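Local coordinates for nucleotide-binding protein, universal stress protein UspA family (Lactobacillus plantarum, PDB 3S3T) that binds ATP and belongs to the universal stress protein family, with a probable role in the response of the cell to stress, at residues Glu100-Ala103 against Lys104-Glu108; Asp13-Asp16 against Ala17-Ala20; Ala25-Ile28 against Ala29-Gln33; Gln75-Val78 against Ala79-Ser82. One frame throughout, in Å; residues are numbered along the deposited sequence. Where two conformers were deposited one is given.

Interaction 1 (Glu100-Ala103 against Lys104-Glu108); sequences EDYA and KQHPE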
# COMPACT_ATOMS: atom_id res chain seq x y z
N GLU A 100 -15.22 7.33 -1.30
CA GLU A 100 -15.20 7.31 0.18
C GLU A 100 -16.31 8.22 0.73
O GLU A 100 -17.09 7.79 1.63
CB GLU A 100 -13.82 7.80 0.68
CG GLU A 100 -13.71 8.01 2.16
CD GLU A 100 -12.37 8.60 2.59
OE1 GLU A 100 -11.62 9.12 1.78
OE2 GLU A 100 -12.10 8.56 3.78
N ASP A 101 -16.37 9.45 0.22
CA ASP A 101 -17.29 10.44 0.75
C ASP A 101 -18.72 9.97 0.51
O ASP A 101 -19.60 10.19 1.33
CB ASP A 101 -17.06 11.81 0.11
CG ASP A 101 -15.79 12.49 0.63
OD1 ASP A 101 -15.20 12.03 1.63
OD2 ASP A 101 -15.40 13.49 0.02
N TYR A 102 -18.94 9.34 -0.64
CA TYR A 102 -20.25 8.90 -1.00
C TYR A 102 -20.73 7.85 0.01
O TYR A 102 -21.86 7.90 0.47
CB TYR A 102 -20.28 8.33 -2.43
CG TYR A 102 -21.69 8.18 -2.96
CD1 TYR A 102 -22.27 9.17 -3.74
CD2 TYR A 102 -22.45 7.04 -2.67
CE1 TYR A 102 -23.56 9.04 -4.22
CE2 TYR A 102 -23.74 6.91 -3.15
CZ TYR A 102 -24.30 7.93 -3.91
OH TYR A 102 -25.59 7.79 -4.38
N ALA A 103 -19.85 6.90 0.34
CA ALA A 103 -20.21 5.85 1.31
C ALA A 103 -20.44 6.44 2.70
O ALA A 103 -21.29 5.93 3.43
CB ALA A 103 -19.13 4.80 1.39
N LYS A 104 -19.71 7.48 3.07
CA LYS A 104 -19.94 8.15 4.38
C LYS A 104 -21.15 9.10 4.37
O LYS A 104 -21.83 9.32 5.39
CB LYS A 104 -18.66 8.85 4.84
CG LYS A 104 -17.57 7.80 5.06
CD LYS A 104 -16.17 8.32 5.45
CE LYS A 104 -15.28 7.09 5.77
NZ LYS A 104 -13.81 7.36 6.05
N GLN A 105 -21.43 9.66 3.21
CA GLN A 105 -22.59 10.52 3.03
C GLN A 105 -23.88 9.68 3.09
O GLN A 105 -24.90 10.17 3.50
CB GLN A 105 -22.48 11.29 1.68
CG GLN A 105 -21.42 12.42 1.69
CD GLN A 105 -21.02 12.93 0.29
OE1 GLN A 105 -19.96 13.53 0.13
NE2 GLN A 105 -21.87 12.68 -0.71
N HIS A 106 -23.80 8.42 2.66
CA HIS A 106 -24.92 7.51 2.69
C HIS A 106 -24.58 6.28 3.53
O HIS A 106 -24.28 5.22 2.98
CB HIS A 106 -25.24 7.05 1.29
CG HIS A 106 -25.59 8.15 0.36
ND1 HIS A 106 -26.90 8.51 0.12
CD2 HIS A 106 -24.83 8.97 -0.39
CE1 HIS A 106 -26.92 9.49 -0.77
NE2 HIS A 106 -25.68 9.79 -1.09
N PRO A 107 -24.68 6.41 4.86
CA PRO A 107 -24.15 5.39 5.74
C PRO A 107 -24.92 4.08 5.66
O PRO A 107 -24.43 3.08 6.20
CB PRO A 107 -24.24 6.02 7.15
CG PRO A 107 -25.26 7.10 7.04
CD PRO A 107 -25.32 7.51 5.59
N GLU A 108 -26.08 4.10 5.00
CA GLU A 108 -26.85 2.88 4.77
C GLU A 108 -26.10 1.89 3.87
O GLU A 108 -26.40 0.67 3.88
CB GLU A 108 -28.26 3.18 4.22
CG GLU A 108 -28.39 3.75 2.81
CD GLU A 108 -28.21 5.26 2.72
OE1 GLU A 108 -27.73 5.86 3.71
OE2 GLU A 108 -28.48 5.83 1.64

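Interaction 2 (Asp13-Asp16 against Ala17-Ala20); sequences DSSD and AAQA. With ATP (adenosine-5'-triphosphate), chain I.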
# COMPACT_ATOMS: atom_id res chain seq x y z
N ASP A 13 -15.48 3.16 -13.55
CA ASP A 13 -14.88 4.02 -14.59
C ASP A 13 -15.31 3.43 -15.92
O ASP A 13 -16.33 2.71 -15.97
CB ASP A 13 -13.35 4.14 -14.45
CG ASP A 13 -12.65 2.81 -14.52
OD1 ASP A 13 -13.26 1.86 -15.01
OD2 ASP A 13 -11.50 2.73 -14.10
N SER A 14 -14.57 3.71 -16.99
CA SER A 14 -15.00 3.31 -18.29
C SER A 14 -14.32 2.02 -18.71
O SER A 14 -14.39 1.65 -19.88
CB SER A 14 -14.74 4.43 -19.33
OG SER A 14 -13.35 4.70 -19.40
N SER A 15 -13.65 1.35 -17.78
CA SER A 15 -12.89 0.14 -18.12
C SER A 15 -13.76 -1.11 -18.19
O SER A 15 -14.83 -1.17 -17.57
CB SER A 15 -11.78 -0.07 -17.11
OG SER A 15 -12.34 -0.35 -15.84
N ASP A 16 -13.27 -2.12 -18.91
CA ASP A 16 -13.93 -3.43 -18.89
C ASP A 16 -13.95 -4.00 -17.47
O ASP A 16 -14.94 -4.61 -17.08
CB ASP A 16 -13.23 -4.43 -19.79
CG ASP A 16 -13.37 -4.07 -21.29
OD1 ASP A 16 -14.15 -3.16 -21.65
OD2 ASP A 16 -12.67 -4.69 -22.08
N ALA A 17 -12.88 -3.78 -16.70
CA ALA A 17 -12.75 -4.36 -15.38
C ALA A 17 -13.85 -3.82 -14.48
O ALA A 17 -14.41 -4.57 -13.71
CB ALA A 17 -11.34 -4.08 -14.76
N ALA A 18 -14.14 -2.52 -14.59
CA ALA A 18 -15.21 -1.90 -13.83
C ALA A 18 -16.58 -2.39 -14.26
O ALA A 18 -17.49 -2.55 -13.42
CB ALA A 18 -15.14 -0.38 -13.93
N GLN A 19 -16.76 -2.64 -15.55
CA GLN A 19 -18.02 -3.22 -16.02
C GLN A 19 -18.24 -4.68 -15.58
O GLN A 19 -19.38 -5.11 -15.34
CB GLN A 19 -18.12 -3.11 -17.55
CG GLN A 19 -19.35 -3.72 -18.14
CD GLN A 19 -20.66 -3.09 -17.69
OE1 GLN A 19 -20.70 -1.98 -17.12
NE2 GLN A 19 -21.77 -3.80 -17.97
N ALA A 20 -17.17 -5.45 -15.48
CA ALA A 20 -17.27 -6.79 -14.89
C ALA A 20 -17.68 -6.68 -13.37
O ALA A 20 -18.44 -7.50 -12.84
CB ALA A 20 -15.96 -7.48 -15.04
PG ATP I . -4.39 3.60 -11.16
O1G ATP I . -5.45 4.67 -11.29
O2G ATP I . -3.23 3.84 -12.08
O3G ATP I . -3.87 3.35 -9.75
PB ATP I . -6.22 1.81 -12.57
O1B ATP I . -5.85 0.62 -13.42
O2B ATP I . -6.81 3.00 -13.25
O3B ATP I . -4.94 2.19 -11.71
PA ATP I . -8.20 1.99 -10.45
O1A ATP I . -8.34 3.45 -10.77
O2A ATP I . -7.83 1.68 -9.06
O3A ATP I . -7.21 1.22 -11.42
O5' ATP I . -9.66 1.33 -10.80
C5' ATP I . -10.10 0.19 -10.07
C4' ATP I . -11.62 0.23 -9.90
O4' ATP I . -11.88 1.45 -9.22
C3' ATP I . -12.39 0.31 -11.20
O3' ATP I . -12.61 -0.96 -11.79
C2' ATP I . -13.63 1.02 -10.71
O2' ATP I . -14.44 0.05 -10.07
C1' ATP I . -13.10 2.02 -9.68
N9 ATP I . -12.88 3.34 -10.27
C8 ATP I . -11.72 3.83 -10.81
N7 ATP I . -11.90 5.08 -11.28
C5 ATP I . -13.17 5.39 -11.03
C6 ATP I . -14.02 6.55 -11.29
N6 ATP I . -13.47 7.62 -11.90
N1 ATP I . -15.34 6.51 -10.88
C2 ATP I . -15.82 5.41 -10.28
N3 ATP I . -15.13 4.29 -10.04
C4 ATP I . -13.82 4.25 -10.38

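Interaction 3 (Ala25-Ile28 against Ala29-Gln33); sequences AVNI and AQRHQ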
# COMPACT_ATOMS: atom_id res chain seq x y z
N ALA A 25 -22.02 -6.86 -9.21
CA ALA A 25 -22.85 -6.09 -8.28
C ALA A 25 -24.33 -6.35 -8.53
O ALA A 25 -25.11 -6.50 -7.59
CB ALA A 25 -22.53 -4.56 -8.35
N VAL A 26 -24.73 -6.46 -9.78
CA VAL A 26 -26.15 -6.74 -10.06
C VAL A 26 -26.55 -8.13 -9.59
O VAL A 26 -27.66 -8.35 -9.13
CB VAL A 26 -26.47 -6.62 -11.55
CG1 VAL A 26 -27.96 -6.98 -11.81
CG2 VAL A 26 -26.17 -5.21 -12.02
N ASN A 27 -25.63 -9.07 -9.74
CA ASN A 27 -25.80 -10.43 -9.24
C ASN A 27 -25.98 -10.46 -7.69
O ASN A 27 -26.86 -11.13 -7.14
CB ASN A 27 -24.55 -11.18 -9.67
CG ASN A 27 -24.67 -12.66 -9.53
OD1 ASN A 27 -25.63 -13.19 -8.95
ND2 ASN A 27 -23.68 -13.36 -10.09
N ILE A 28 -25.14 -9.71 -6.99
CA ILE A 28 -25.22 -9.63 -5.54
C ILE A 28 -26.53 -8.94 -5.15
O ILE A 28 -27.22 -9.40 -4.24
CB ILE A 28 -24.02 -8.83 -4.96
CG1 ILE A 28 -22.69 -9.53 -5.27
CG2 ILE A 28 -24.13 -8.70 -3.43
CD1 ILE A 28 -21.45 -8.68 -4.94
N ALA A 29 -26.85 -7.87 -5.86
CA ALA A 29 -28.05 -7.09 -5.63
C ALA A 29 -29.31 -7.99 -5.74
O ALA A 29 -30.15 -8.00 -4.84
CB ALA A 29 -28.11 -5.91 -6.58
N GLN A 30 -29.39 -8.74 -6.84
CA GLN A 30 -30.45 -9.73 -7.08
C GLN A 30 -30.55 -10.71 -5.91
O GLN A 30 -31.65 -10.99 -5.45
CB GLN A 30 -30.22 -10.47 -8.42
CG GLN A 30 -30.89 -11.85 -8.53
CD GLN A 30 -30.95 -12.34 -9.95
OE1 GLN A 30 -31.14 -11.56 -10.90
NE2 GLN A 30 -30.80 -13.66 -10.12
N ARG A 31 -29.42 -11.23 -5.44
CA ARG A 31 -29.45 -12.26 -4.38
C ARG A 31 -29.92 -11.78 -3.02
O ARG A 31 -30.60 -12.52 -2.29
CB ARG A 31 -28.09 -12.88 -4.17
CG ARG A 31 -27.94 -14.22 -4.78
CD ARG A 31 -26.53 -14.71 -4.48
NE ARG A 31 -26.23 -16.02 -5.08
CZ ARG A 31 -26.25 -16.29 -6.39
NH1 ARG A 31 -26.59 -15.38 -7.29
NH2 ARG A 31 -25.92 -17.51 -6.80
N HIS A 32 -29.52 -10.56 -2.68
CA HIS A 32 -29.81 -9.97 -1.38
C HIS A 32 -31.06 -9.09 -1.44
O HIS A 32 -31.52 -8.55 -0.42
CB HIS A 32 -28.60 -9.15 -0.93
CG HIS A 32 -27.43 -9.98 -0.52
ND1 HIS A 32 -27.09 -10.19 0.80
CD2 HIS A 32 -26.51 -10.65 -1.25
CE1 HIS A 32 -26.02 -10.96 0.87
NE2 HIS A 32 -25.66 -11.27 -0.37
N GLN A 33 -31.58 -8.93 -2.66
CA GLN A 33 -32.63 -7.99 -2.96
C GLN A 33 -32.30 -6.61 -2.40
O GLN A 33 -33.12 -5.98 -1.72
CB GLN A 33 -33.98 -8.52 -2.49
CG GLN A 33 -34.45 -9.72 -3.31
CD GLN A 33 -34.91 -9.33 -4.69
OE1 GLN A 33 -36.00 -8.81 -4.85
NE2 GLN A 33 -34.10 -9.58 -5.68

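Interaction 4 (Gln75-Val78 against Ala79-Ser82); sequences QQFV and ATTS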
# COMPACT_ATOMS: atom_id res chain seq x y z
N GLN A 75 -29.03 0.52 -16.86
CA GLN A 75 -30.44 0.52 -16.41
C GLN A 75 -31.24 -0.47 -17.22
O GLN A 75 -32.14 -1.12 -16.68
CB GLN A 75 -31.10 1.88 -16.59
CG GLN A 75 -30.65 2.93 -15.63
CD GLN A 75 -31.44 2.93 -14.34
OE1 GLN A 75 -32.28 2.05 -14.09
NE2 GLN A 75 -31.17 3.92 -13.49
N GLN A 76 -30.94 -0.55 -18.51
CA GLN A 76 -31.61 -1.50 -19.40
C GLN A 76 -31.27 -2.94 -19.00
O GLN A 76 -32.17 -3.78 -18.93
CB GLN A 76 -31.30 -1.20 -20.89
CG GLN A 76 -31.86 0.15 -21.33
CD GLN A 76 -31.57 0.51 -22.78
OE1 GLN A 76 -30.91 -0.23 -23.52
NE2 GLN A 76 -32.08 1.67 -23.20
N PHE A 77 -30.01 -3.20 -18.69
CA PHE A 77 -29.58 -4.55 -18.32
C PHE A 77 -30.20 -5.01 -17.01
O PHE A 77 -30.70 -6.14 -16.91
CB PHE A 77 -28.05 -4.64 -18.25
CG PHE A 77 -27.55 -5.90 -17.58
CD1 PHE A 77 -27.18 -5.89 -16.26
CD2 PHE A 77 -27.48 -7.10 -18.29
CE1 PHE A 77 -26.72 -7.06 -15.64
CE2 PHE A 77 -27.05 -8.28 -17.69
CZ PHE A 77 -26.67 -8.27 -16.37
N VAL A 78 -30.17 -4.14 -15.99
CA VAL A 78 -30.79 -4.47 -14.69
C VAL A 78 -32.29 -4.80 -14.82
O VAL A 78 -32.80 -5.63 -14.07
CB VAL A 78 -30.53 -3.38 -13.63
CG1 VAL A 78 -31.34 -3.64 -12.35
CG2 VAL A 78 -29.02 -3.34 -13.33
N ALA A 79 -33.00 -4.18 -15.77
CA ALA A 79 -34.45 -4.48 -15.91
C ALA A 79 -34.72 -5.87 -16.47
O ALA A 79 -35.86 -6.36 -16.40
CB ALA A 79 -35.15 -3.43 -16.71
N THR A 80 -33.69 -6.51 -17.03
CA THR A 80 -33.79 -7.92 -17.45
C THR A 80 -33.53 -8.92 -16.31
O THR A 80 -33.61 -10.13 -16.52
CB THR A 80 -32.82 -8.30 -18.62
OG1 THR A 80 -31.49 -8.43 -18.13
CG2 THR A 80 -32.88 -7.27 -19.77
N THR A 81 -33.21 -8.41 -15.11
CA THR A 81 -32.89 -9.24 -13.95
C THR A 81 -33.91 -9.01 -12.83
O THR A 81 -34.77 -8.13 -12.92
CB THR A 81 -31.47 -8.89 -13.36
OG1 THR A 81 -31.55 -7.67 -12.58
CG2 THR A 81 -30.41 -8.75 -14.48
N SER A 82 -33.77 -9.77 -11.74
CA SER A 82 -34.67 -9.65 -10.61
C SER A 82 -34.12 -8.73 -9.53
O SER A 82 -34.67 -8.66 -8.44
CB SER A 82 -35.00 -11.05 -10.04
OG SER A 82 -33.81 -11.75 -9.73

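Interaction 1 (Glu100-Ala103 against Lys104-Glu108)
Tyr102 and His106, one helical turn apart, lay their rings together in an offset stack, centroids 4.4 Å apart and planes inclined by 26°. On the tyrosine side CD2 and CE2 run under the imidazole, with Tyr102 CE2 reaching His106 CD2 at 3.6 Å; CZ sits beneath His106 NE2, and OH runs on to Glu89, its hydrogen-bond partner on strand 87-93. The tyrosine also touches Leu9, Thr37 and Leu39 of the sheet, while His106 lies over one ring face. The backbone N of His106 donates to Tyr102 O at 3.0 Å, and its ND1 makes a weak bond to Glu108 OE2.

Lys104 can be followed outward. Its CB and CG skirt the carbonyl of Glu100, CG lying 3.5 Å from Glu100 O; CD and CE then pass Glu100 CG, and NZ forms a salt bridge of 3.1 Å to Glu100 OE2. With every torsion beyond CG close to 180°, the lysine is a straight rod that arrives on the anti lone pair of that oxygen. The other oxygen, Glu100 OE1, is hydrogen-bonded to Tyr133 OH and salt-bridged to Arg124 of the second subunit; the same arginine forms a salt bridge with Asp101 OD2, so the glutamate links helix and subunit interface.

Backbone bonding continues, Lys104 N giving to Glu100 O at 3.0 Å, until His106 leaves helical geometry. An i to i+4 salt bridge and an i to i+4 aromatic stack thus finish the C-terminal end of helix 95-105 in this alpha/beta universal stress protein fold.

Interaction 2 (Asp13-Asp16 against Ala17-Ala20)
The carboxylate of Asp13 and the adenine of ATP are the flat groups here. Asp13 comes over one face of the base: its CB lies by N7 and C5, 3.6 Å from ATP N7, and on the same side its OD2 stands over C8 of ATP at 3.5 Å. Above the carboxylate plane comes Ser15 N, donating to Asp13 OD1 at 2.8 Å and 52° out of that plane, which makes an Asx turn. The syn side of the same oxygen takes the hydroxyl of Ser15, a short bond of 2.5 Å between Ser15 OG and Asp13 OD1. Two donors therefore hold the carboxylate against rotation, while its OD2 receives a weak bond from Thr119 N.

Ser15 OG passes the grip on. With chi1 at 66° it sits between its own N and carbonyl carbon, from where it also accepts from Ala18 N at 3.1 Å (N-H...O 158°), as the N-cap of the helix. The methyl of Ala18 touches both Asp13 OD1, at 3.1 Å, and the ribose O3' of ATP, at 3.4 Å. With an alanine in place of Asp13, Ser15 N and OG would probably lack their shared acceptor, and the turn beside the base would lose its hold.

The first helical bonds follow, Gln19 N to Ser15 O and Ala20 N to Asp16 O. Segment 13-16 thus carries the chain from strand 7-11 into helix 16-32, where Gln19 meets Arg74 of helix 53-78.

Interaction 3 (Ala25-Ile28 against Ala29-Gln33)
Ile28 lies alongside His32, both pointing the same way, with Ile28 CG2 against His32 CD2 at 3.8 Å. The branch that touches is the one placed anti to the backbone N of Ile28, beside its carbonyl carbon. Ile28 O lies in the plane of the imidazole at its edge, 3.3 Å from His32 CD2, while His32 N donates to the same carbonyl at 3.0 Å. The imidazole meets Tyr5 beyond and packs on Arg31 of the third subunit.

Asn27 and Arg31, also one turn apart, run side by side, their amide and guanidinium planes 64° apart. Asn27 OD1 comes within 2.9 Å of Arg31 NH1, but the angle is too poor for a hydrogen bond. The opposite end of the amide is better placed: Asn27 ND2 bonds to Glu24 and to Ala3 O of the third subunit.

Ala25 and Ala29 sit over the sheet, both touching Leu36, and Ala29 N donates to Ala25 O at 2.8 Å. At the helix end, Gln33 has positive phi and folds back, NE2 giving a bond to Gln30 O of 2.8 Å at 170°.

Small and aliphatic groups thus seal helix 16-32 onto the sheet of its beta-alpha-beta unit, whereas the amides and the guanidinium gather at its margins. There the amides find polar partners: Gln33 NE2 bonds to Ser82 O as well as Gln30 O, Gln30 OE1 accepts from Ser82 N, and Asn27 ND2 reaches across the subunit interface.

Interaction 4 (Gln75-Val78 against Ala79-Ser82)
Thr80 and Thr81 each turn OG1 between their own backbone N and carbonyl carbon (chi1 76° and 78°), and so bring both hydroxyls back to the carbonyls of Phe77 and Val78. These are two carbonyls in the final turn of helix 53-78, whose chain leaves through a type I beta turn from Val78 to Thr81. Each oxygen is gripped twice by one residue. Phe77 O takes Thr80 OG1 at 2.7 Å, lying in the carbonyl plane, and Thr80 N from 58° above it. Val78 O takes Thr81 OG1 at 2.8 Å, tilted only slightly from its plane, and Thr81 N at 3.0 Å from well above. By contrast Ala79 N, at the join, makes only weak bonds to Gln75 O and Gln76 O.

The two methyls meet different neighbours. Thr80 CG2 lies 3.7 Å from Gln76 O. Thr81 CG2 sits over one face of the Phe77 ring near its rim, 4.2 Å from Phe77 CZ, and 3.6 Å from Phe77 O. Val78, buried, crosses the Thr81 side chain and reaches on to Phe22 and Val26 of helix 16-32, which Thr81 also meets.

With an alanine at Thr81, lacking both OG1 and CG2, Val78 O would probably keep just the backbone donor, Ala83 N would lose its acceptor and the Phe77 face its methyl contact. As it stands, Thr81 OG1 donates to Val78 O and accepts from Ala83 N, with Val78 CG1 4.0 Å away from this hydroxyl oxygen.

Interactions 2 and 3 occupy the two ends of helix 16-32, their centres 18 Å apart: the first faces ATP, the second lies at the far end, with Ala25 about 9 Å from the nucleotide. Interaction 4 ends helix 53-78 beside interaction 3, centres 11 Å apart, and the two touch: Gln33 NE2 probably bonds to Ser82 O at 3.0 Å, Gln30 OE1 to Ser82 OG at 2.9 Å, and Val26 CG2 packs on Val78 CG2 at 3.7 Å. Interaction 1 stands apart, 22 Å between centres from interaction 2 and across the chain's centre from it, though Tyr102 comes within about 9 Å of a bound ATP.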